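Endoglycosidase (Bacteroides thetaiotaomicron, PDB 6Q64) probably hydrolyses O-glycosidic bonds of complex N-glycans as a family 18 glycoside hydrolase, here in an engineered form. Local coordinates at residues G75-W80 and H334-Y339; Q254-S259 and T283-Q288. The protein carries 1 engineered substitution. One frame throughout, in Å; residues are numbered along the deposited sequence.

Contact 1 (G75-W80 and H334-Y339); sequences GWFGNW and HMEYDY
Glu-336 reaches across to Phe-77 and Gly-78 and can be traced atom by atom. Glu-336 CB lies 4.1 Å from Phe-77 CE1. With CG set between the backbone N and the carbonyl carbon (chi1 70°), and the chain bent at the next bond, the carboxylate is brought against the backbone N and O of Gly-78. Glu-336 CG passes 3.7 Å from Gly-78 O. At the tip, Glu-336 OE2 accepts a hydrogen bond from Gly-78 N at 2.9 Å; the bond is fairly straight (161°), but the N-H arrives from above the carboxylate plane. Glu-336 OE1 stands 2.9 Å from Gly-78 O, a close approach of two acceptors with no hydrogen bond between them. Replacing Glu-336 by the short side chain of an alanine would probably leave Gly-78 N without this acceptor and open a gap beside Phe-77 CE1.

Both segments leave neighbouring parallel strands of the TIM barrel, the first (72-76) and the last (329-333), whose C-terminal loops ring the active-site end in this fold; residues 335-338 form a 3-10 turn. Its start is tied to the first strand by Met-335 N donating to Trp-76 O, 3.2 Å apart, from 43° out of the carbonyl plane. Met-335, modelled as selenomethionine, places SE 3.7 Å from Gly-75 CA and 3.9 Å from Phe-77 CB. SE also makes an oblique Met-aromatic contact with the Phe-77 ring, while CG lies at that ring's edge.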
loop_
_atom_site.group_PDB
_atom_site.type_symbol
_atom_site.label_atom_id
_atom_site.label_comp_id
_atom_site.label_asym_id
_atom_site.label_seq_id
_atom_site.Cartn_x
_atom_site.Cartn_y
_atom_site.Cartn_z
ATOM N N GLY A 75 -5.117 0.030 1.488
ATOM C CA GLY A 75 -5.642 1.284 0.921
ATOM C C GLY A 75 -4.699 2.439 1.198
ATOM O O GLY A 75 -3.768 2.328 2.054
ATOM N N TRP A 76 -5.064 3.580 0.599
ATOM C CA TRP A 76 -4.464 4.896 0.892
ATOM C C TRP A 76 -5.363 5.612 1.889
ATOM O O TRP A 76 -6.403 6.142 1.454
ATOM C CB TRP A 76 -4.261 5.671 -0.415
ATOM C CG TRP A 76 -3.110 5.121 -1.196
ATOM C CD1 TRP A 76 -1.787 5.234 -0.885
ATOM C CD2 TRP A 76 -3.186 4.298 -2.370
ATOM N NE1 TRP A 76 -1.034 4.545 -1.794
ATOM C CE2 TRP A 76 -1.863 3.967 -2.720
ATOM C CE3 TRP A 76 -4.238 3.837 -3.168
ATOM C CZ2 TRP A 76 -1.566 3.200 -3.842
ATOM C CZ3 TRP A 76 -3.948 3.068 -4.270
ATOM C CH2 TRP A 76 -2.630 2.754 -4.596
ATOM N N PHE A 77 -4.939 5.626 3.156
ATOM C CA PHE A 77 -5.635 6.224 4.331
ATOM C C PHE A 77 -5.287 7.707 4.500
ATOM O O PHE A 77 -4.148 8.064 4.932
ATOM C CB PHE A 77 -5.234 5.450 5.585
ATOM C CG PHE A 77 -6.084 5.717 6.801
ATOM C CD1 PHE A 77 -7.466 5.680 6.731
ATOM C CD2 PHE A 77 -5.505 5.968 8.033
ATOM C CE1 PHE A 77 -8.238 5.898 7.857
ATOM C CE2 PHE A 77 -6.283 6.179 9.157
ATOM C CZ PHE A 77 -7.643 6.157 9.062
ATOM N N GLY A 78 -6.255 8.570 4.195
ATOM C CA GLY A 78 -6.147 10.030 4.403
ATOM C C GLY A 78 -6.821 10.484 5.691
ATOM O O GLY A 78 -7.718 9.764 6.153
ATOM N N ASN A 79 -6.401 11.644 6.224
ATOM C CA ASN A 79 -6.933 12.340 7.433
ATOM C C ASN A 79 -6.667 11.460 8.652
ATOM O O ASN A 79 -7.602 11.248 9.459
ATOM C CB ASN A 79 -8.435 12.666 7.357
ATOM C CG ASN A 79 -8.880 13.354 6.077
ATOM O OD1 ASN A 79 -9.259 12.705 5.086
ATOM N ND2 ASN A 79 -8.876 14.679 6.108
ATOM N N TRP A 80 -5.458 10.921 8.768
ATOM C CA TRP A 80 -5.113 10.039 9.909
ATOM C C TRP A 80 -4.707 10.883 11.125
ATOM O O TRP A 80 -3.583 11.422 11.108
ATOM C CB TRP A 80 -4.020 9.054 9.525
ATOM C CG TRP A 80 -3.529 8.313 10.726
ATOM C CD1 TRP A 80 -4.294 7.730 11.692
ATOM C CD2 TRP A 80 -2.164 8.125 11.133
ATOM N NE1 TRP A 80 -3.506 7.158 12.649
ATOM C CE2 TRP A 80 -2.193 7.374 12.330
ATOM C CE3 TRP A 80 -0.924 8.495 10.594
ATOM C CZ2 TRP A 80 -1.032 6.980 12.991
ATOM C CZ3 TRP A 80 0.225 8.097 11.241
ATOM C CH2 TRP A 80 0.167 7.350 12.423
ATOM N N HIS A 334 -8.240 6.695 -0.938
ATOM C CA HIS A 334 -9.051 7.424 0.067
ATOM C C HIS A 334 -10.067 6.419 0.606
ATOM O O HIS A 334 -11.271 6.561 0.397
ATOM C CB HIS A 334 -9.632 8.715 -0.545
ATOM C CG HIS A 334 -8.713 9.897 -0.453
ATOM N ND1 HIS A 334 -8.309 10.614 -1.564
ATOM C CD2 HIS A 334 -8.136 10.505 0.609
ATOM C CE1 HIS A 334 -7.509 11.592 -1.193
ATOM N NE2 HIS A 334 -7.385 11.541 0.134
HETATM N N MSE A 335 -9.521 5.361 1.223
HETATM C CA MSE A 335 -10.293 4.245 1.753
HETATM C C MSE A 335 -11.349 4.722 2.750
HETATM O O MSE A 335 -12.425 4.131 2.819
HETATM C CB MSE A 335 -9.375 3.210 2.416
HETATM C CG MSE A 335 -8.217 3.789 3.147
HETATM SE SE MSE A 335 -7.196 2.422 4.096
HETATM C CE MSE A 335 -8.091 0.703 4.041
ATOM N N GLU A 336 -11.036 5.803 3.481
ATOM C CA GLU A 336 -11.887 6.326 4.543
ATOM C C GLU A 336 -13.212 6.908 4.023
ATOM O O GLU A 336 -14.125 7.020 4.833
ATOM C CB GLU A 336 -11.142 7.367 5.384
ATOM C CG GLU A 336 -10.875 8.677 4.672
ATOM C CD GLU A 336 -9.560 8.778 3.909
ATOM O OE1 GLU A 336 -9.124 9.938 3.601
ATOM O OE2 GLU A 336 -8.974 7.705 3.612
ATOM N N TYR A 337 -13.355 7.209 2.732
ATOM C CA TYR A 337 -14.624 7.707 2.131
ATOM C C TYR A 337 -15.682 6.593 2.096
ATOM O O TYR A 337 -16.812 6.888 1.687
ATOM C CB TYR A 337 -14.391 8.270 0.725
ATOM C CG TYR A 337 -13.715 9.621 0.687
ATOM C CD1 TYR A 337 -12.545 9.848 1.391
ATOM C CD2 TYR A 337 -14.234 10.676 -0.054
ATOM C CE1 TYR A 337 -11.887 11.064 1.342
ATOM C CE2 TYR A 337 -13.603 11.910 -0.100
ATOM C CZ TYR A 337 -12.419 12.096 0.596
ATOM O OH TYR A 337 -11.749 13.282 0.576
ATOM N N ASP A 338 -15.314 5.373 2.498
ATOM C CA ASP A 338 -16.180 4.164 2.558
ATOM C C ASP A 338 -16.847 4.108 3.940
ATOM O O ASP A 338 -17.824 3.324 4.125
ATOM C CB ASP A 338 -15.319 2.912 2.339
ATOM C CG ASP A 338 -16.008 1.600 1.987
ATOM O OD1 ASP A 338 -17.247 1.592 1.697
ATOM O OD2 ASP A 338 -15.273 0.593 1.973
ATOM N N TYR A 339 -16.281 4.850 4.890
ATOM C CA TYR A 339 -16.786 4.943 6.277
ATOM C C TYR A 339 -18.209 5.502 6.286
ATOM O O TYR A 339 -19.083 4.899 6.885
ATOM C CB TYR A 339 -15.824 5.726 7.168
ATOM C CG TYR A 339 -16.223 5.641 8.608
ATOM C CD1 TYR A 339 -17.154 6.533 9.139
ATOM C CD2 TYR A 339 -15.743 4.621 9.417
ATOM C CE1 TYR A 339 -17.564 6.439 10.461
ATOM C CE2 TYR A 339 -16.146 4.513 10.742
ATOM C CZ TYR A 339 -17.058 5.426 11.262
ATOM O OH TYR A 339 -17.456 5.312 12.559
#

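Contact 2 (Q254-S259 and T283-Q288); sequences QAYWES and TVEFEQ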
loop_
_atom_site.group_PDB
_atom_site.type_symbol
_atom_site.label_atom_id
_atom_site.label_comp_id
_atom_site.label_asym_id
_atom_site.label_seq_id
_atom_site.Cartn_x
_atom_site.Cartn_y
_atom_site.Cartn_z
ATOM N N GLN A 254 -3.106 1.224 -9.789
ATOM C CA GLN A 254 -4.298 2.069 -9.876
ATOM C C GLN A 254 -5.166 1.549 -11.014
ATOM O O GLN A 254 -5.123 2.143 -12.068
ATOM C CB GLN A 254 -3.860 3.507 -10.137
ATOM C CG GLN A 254 -3.369 4.226 -8.902
ATOM C CD GLN A 254 -1.886 4.141 -8.670
ATOM O OE1 GLN A 254 -1.102 4.903 -9.229
ATOM N NE2 GLN A 254 -1.499 3.272 -7.760
ATOM N N ALA A 255 -6.005 0.546 -10.770
ATOM C CA ALA A 255 -6.989 0.032 -11.762
ATOM C C ALA A 255 -8.307 0.810 -11.667
ATOM O O ALA A 255 -9.388 0.176 -11.666
ATOM C CB ALA A 255 -7.230 -1.448 -11.549
ATOM N N TYR A 256 -8.233 2.134 -11.630
ATOM C CA TYR A 256 -9.411 2.998 -11.358
ATOM C C TYR A 256 -10.440 2.882 -12.510
ATOM O O TYR A 256 -11.614 2.525 -12.230
ATOM C CB TYR A 256 -8.971 4.446 -11.117
ATOM C CG TYR A 256 -7.963 4.728 -10.015
ATOM C CD1 TYR A 256 -7.761 3.903 -8.919
ATOM C CD2 TYR A 256 -7.255 5.918 -10.050
ATOM C CE1 TYR A 256 -6.867 4.250 -7.908
ATOM C CE2 TYR A 256 -6.357 6.277 -9.056
ATOM C CZ TYR A 256 -6.168 5.452 -7.965
ATOM O OH TYR A 256 -5.243 5.863 -7.029
ATOM N N TRP A 257 -10.050 3.146 -13.769
ATOM C CA TRP A 257 -11.025 3.375 -14.876
ATOM C C TRP A 257 -11.125 2.174 -15.825
ATOM O O TRP A 257 -11.791 2.298 -16.867
ATOM C CB TRP A 257 -10.692 4.664 -15.638
ATOM C CG TRP A 257 -10.208 5.735 -14.719
ATOM C CD1 TRP A 257 -8.993 6.359 -14.706
ATOM C CD2 TRP A 257 -10.933 6.244 -13.593
ATOM N NE1 TRP A 257 -8.911 7.232 -13.657
ATOM C CE2 TRP A 257 -10.096 7.196 -12.963
ATOM C CE3 TRP A 257 -12.211 5.995 -13.079
ATOM C CZ2 TRP A 257 -10.515 7.917 -11.848
ATOM C CZ3 TRP A 257 -12.603 6.680 -11.958
ATOM C CH2 TRP A 257 -11.771 7.634 -11.365
ATOM N N GLU A 258 -10.559 1.035 -15.456
ATOM C CA GLU A 258 -10.713 -0.212 -16.224
ATOM C C GLU A 258 -12.164 -0.671 -16.176
ATOM O O GLU A 258 -12.658 -0.848 -15.106
ATOM C CB GLU A 258 -9.771 -1.277 -15.667
ATOM C CG GLU A 258 -8.372 -1.219 -16.262
ATOM C CD GLU A 258 -7.474 -0.090 -15.789
ATOM O OE1 GLU A 258 -6.508 0.189 -16.501
ATOM O OE2 GLU A 258 -7.728 0.497 -14.707
ATOM N N SER A 259 -12.797 -0.968 -17.299
ATOM C CA SER A 259 -14.250 -1.250 -17.346
ATOM C C SER A 259 -14.561 -2.736 -17.555
ATOM O O SER A 259 -15.773 -3.030 -17.741
ATOM C CB SER A 259 -14.906 -0.357 -18.383
ATOM O OG SER A 259 -15.105 -0.993 -19.639
ATOM N N THR A 283 -6.369 -1.685 -7.155
ATOM C CA THR A 283 -7.017 -0.656 -6.331
ATOM C C THR A 283 -8.035 0.088 -7.174
ATOM O O THR A 283 -7.861 0.274 -8.410
ATOM C CB THR A 283 -6.008 0.317 -5.720
ATOM O OG1 THR A 283 -5.457 1.154 -6.746
ATOM C CG2 THR A 283 -4.933 -0.425 -4.957
ATOM N N VAL A 284 -9.053 0.528 -6.468
ATOM C CA VAL A 284 -10.180 1.268 -7.061
ATOM C C VAL A 284 -10.238 2.683 -6.448
ATOM O O VAL A 284 -9.502 2.957 -5.450
ATOM C CB VAL A 284 -11.421 0.388 -6.889
ATOM C CG1 VAL A 284 -11.884 0.362 -5.448
ATOM C CG2 VAL A 284 -12.515 0.840 -7.832
ATOM N N GLU A 285 -10.978 3.595 -7.089
ATOM C CA GLU A 285 -10.868 5.059 -6.825
ATOM C C GLU A 285 -12.094 5.505 -6.024
ATOM O O GLU A 285 -13.208 5.557 -6.589
ATOM C CB GLU A 285 -10.574 5.779 -8.145
ATOM C CG GLU A 285 -11.023 7.217 -8.274
ATOM C CD GLU A 285 -10.865 8.165 -7.106
ATOM O OE1 GLU A 285 -9.876 8.954 -7.097
ATOM O OE2 GLU A 285 -11.781 8.157 -6.254
ATOM N N PHE A 286 -11.867 5.792 -4.744
ATOM C CA PHE A 286 -12.925 5.877 -3.707
ATOM C C PHE A 286 -13.222 7.337 -3.333
ATOM O O PHE A 286 -14.326 7.581 -2.828
ATOM C CB PHE A 286 -12.554 4.967 -2.533
ATOM C CG PHE A 286 -13.388 3.716 -2.453
ATOM C CD1 PHE A 286 -13.939 3.166 -3.593
ATOM C CD2 PHE A 286 -13.642 3.114 -1.235
ATOM C CE1 PHE A 286 -14.732 2.040 -3.520
ATOM C CE2 PHE A 286 -14.428 1.976 -1.167
ATOM C CZ PHE A 286 -14.972 1.442 -2.311
ATOM N N GLU A 287 -12.309 8.270 -3.626
ATOM C CA GLU A 287 -12.603 9.724 -3.692
ATOM C C GLU A 287 -13.865 9.932 -4.543
ATOM O O GLU A 287 -14.707 10.727 -4.147
ATOM C CB GLU A 287 -11.344 10.450 -4.158
ATOM C CG GLU A 287 -11.509 11.922 -4.491
ATOM C CD GLU A 287 -10.191 12.693 -4.481
ATOM O OE1 GLU A 287 -9.885 13.283 -3.437
ATOM O OE2 GLU A 287 -9.447 12.656 -5.498
ATOM N N GLN A 288 -14.075 9.156 -5.599
ATOM C CA GLN A 288 -15.243 9.335 -6.502
ATOM C C GLN A 288 -16.239 8.167 -6.445
ATOM O O GLN A 288 -17.383 8.383 -6.825
ATOM C CB GLN A 288 -14.724 9.519 -7.918
ATOM C CG GLN A 288 -14.400 10.966 -8.230
ATOM C CD GLN A 288 -14.272 11.113 -9.726
ATOM O OE1 GLN A 288 -13.846 10.185 -10.424
ATOM N NE2 GLN A 288 -14.686 12.265 -10.236
#
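Gln-254 and Thr-283 form a parallel beta bridge, their CA atoms 5.2 Å apart, and directly beyond it segment 254-259 leaves the sheet through an inverse gamma turn centred on Ala-255. The bridge joins strands 251-254 and 280-285, the sixth and seventh of the family's TIM barrel, at their C-terminal ends; past it, 254-259 is loop while 283-288 passes from strand into helix.

The turn brings the Tyr-256 ring in between two side chains. Gln-254 CB sits over the centre of one face, and Glu-285 CB covers the opposite face, offset toward the rim. The second of these is a CH-pi contact, with Glu-285 CB 3.7 Å from the Tyr-256 ring centroid and 25° off the normal. The Tyr-256 and Thr-283 side chains run side by side and point the same way, bringing Tyr-256 CE1 to 3.6 Å from Thr-283 OG1. That hydroxyl is hydrogen-bonded to Tyr-253 O of the neighbouring strand, and Gln-254 NE2 to Asp-234 OD1.

Tyr-256 CB, in turn, lies over the centre of one face of the Trp-257 indole. The far corner of that ring, Trp-257 CH2, comes within 3.2 Å of Glu-285 CG, a tight approach, and 3.4 Å of Gln-288 OE1, whose amide is turned almost perpendicular to the ring. Glu-285 thus packs by CB against one ring and by CG against the other. Its CG is anti to the backbone N (chi1 153°) and the chain bends after it, which turns the carboxylate toward the start of helix 286-289. Glu-285 is the N-cap residue of that helix, and the carboxylate makes the capping bond: Glu-285 OE2 accepts from Gln-288 N at 2.6 Å, from the syn side but tilted 35° out of the carboxylate plane.

Contact 2 is nested in sequence inside the long loop that contact 1 closes, yet their centres lie only 14 Å apart, because strands 72-76, 329-333, 280-285 and 251-254 are consecutive neighbours in one parallel sheet. Each contact joins a pair of these at their C-terminal ends. Packing joins them in two places: Trp-76 lies against Gln-254 and Thr-283, with Trp-76 CH2 3.4 Å from Gln-254 NE2, and segment 334-339 lies against Phe-286. Gln-190, just after strand 184-189, is an engineered replacement of a glutamate that, by the family 18 DxxDxDxE motif, is probably the catalytic acid, consistent with both contacts bordering the active-site end of the barrel.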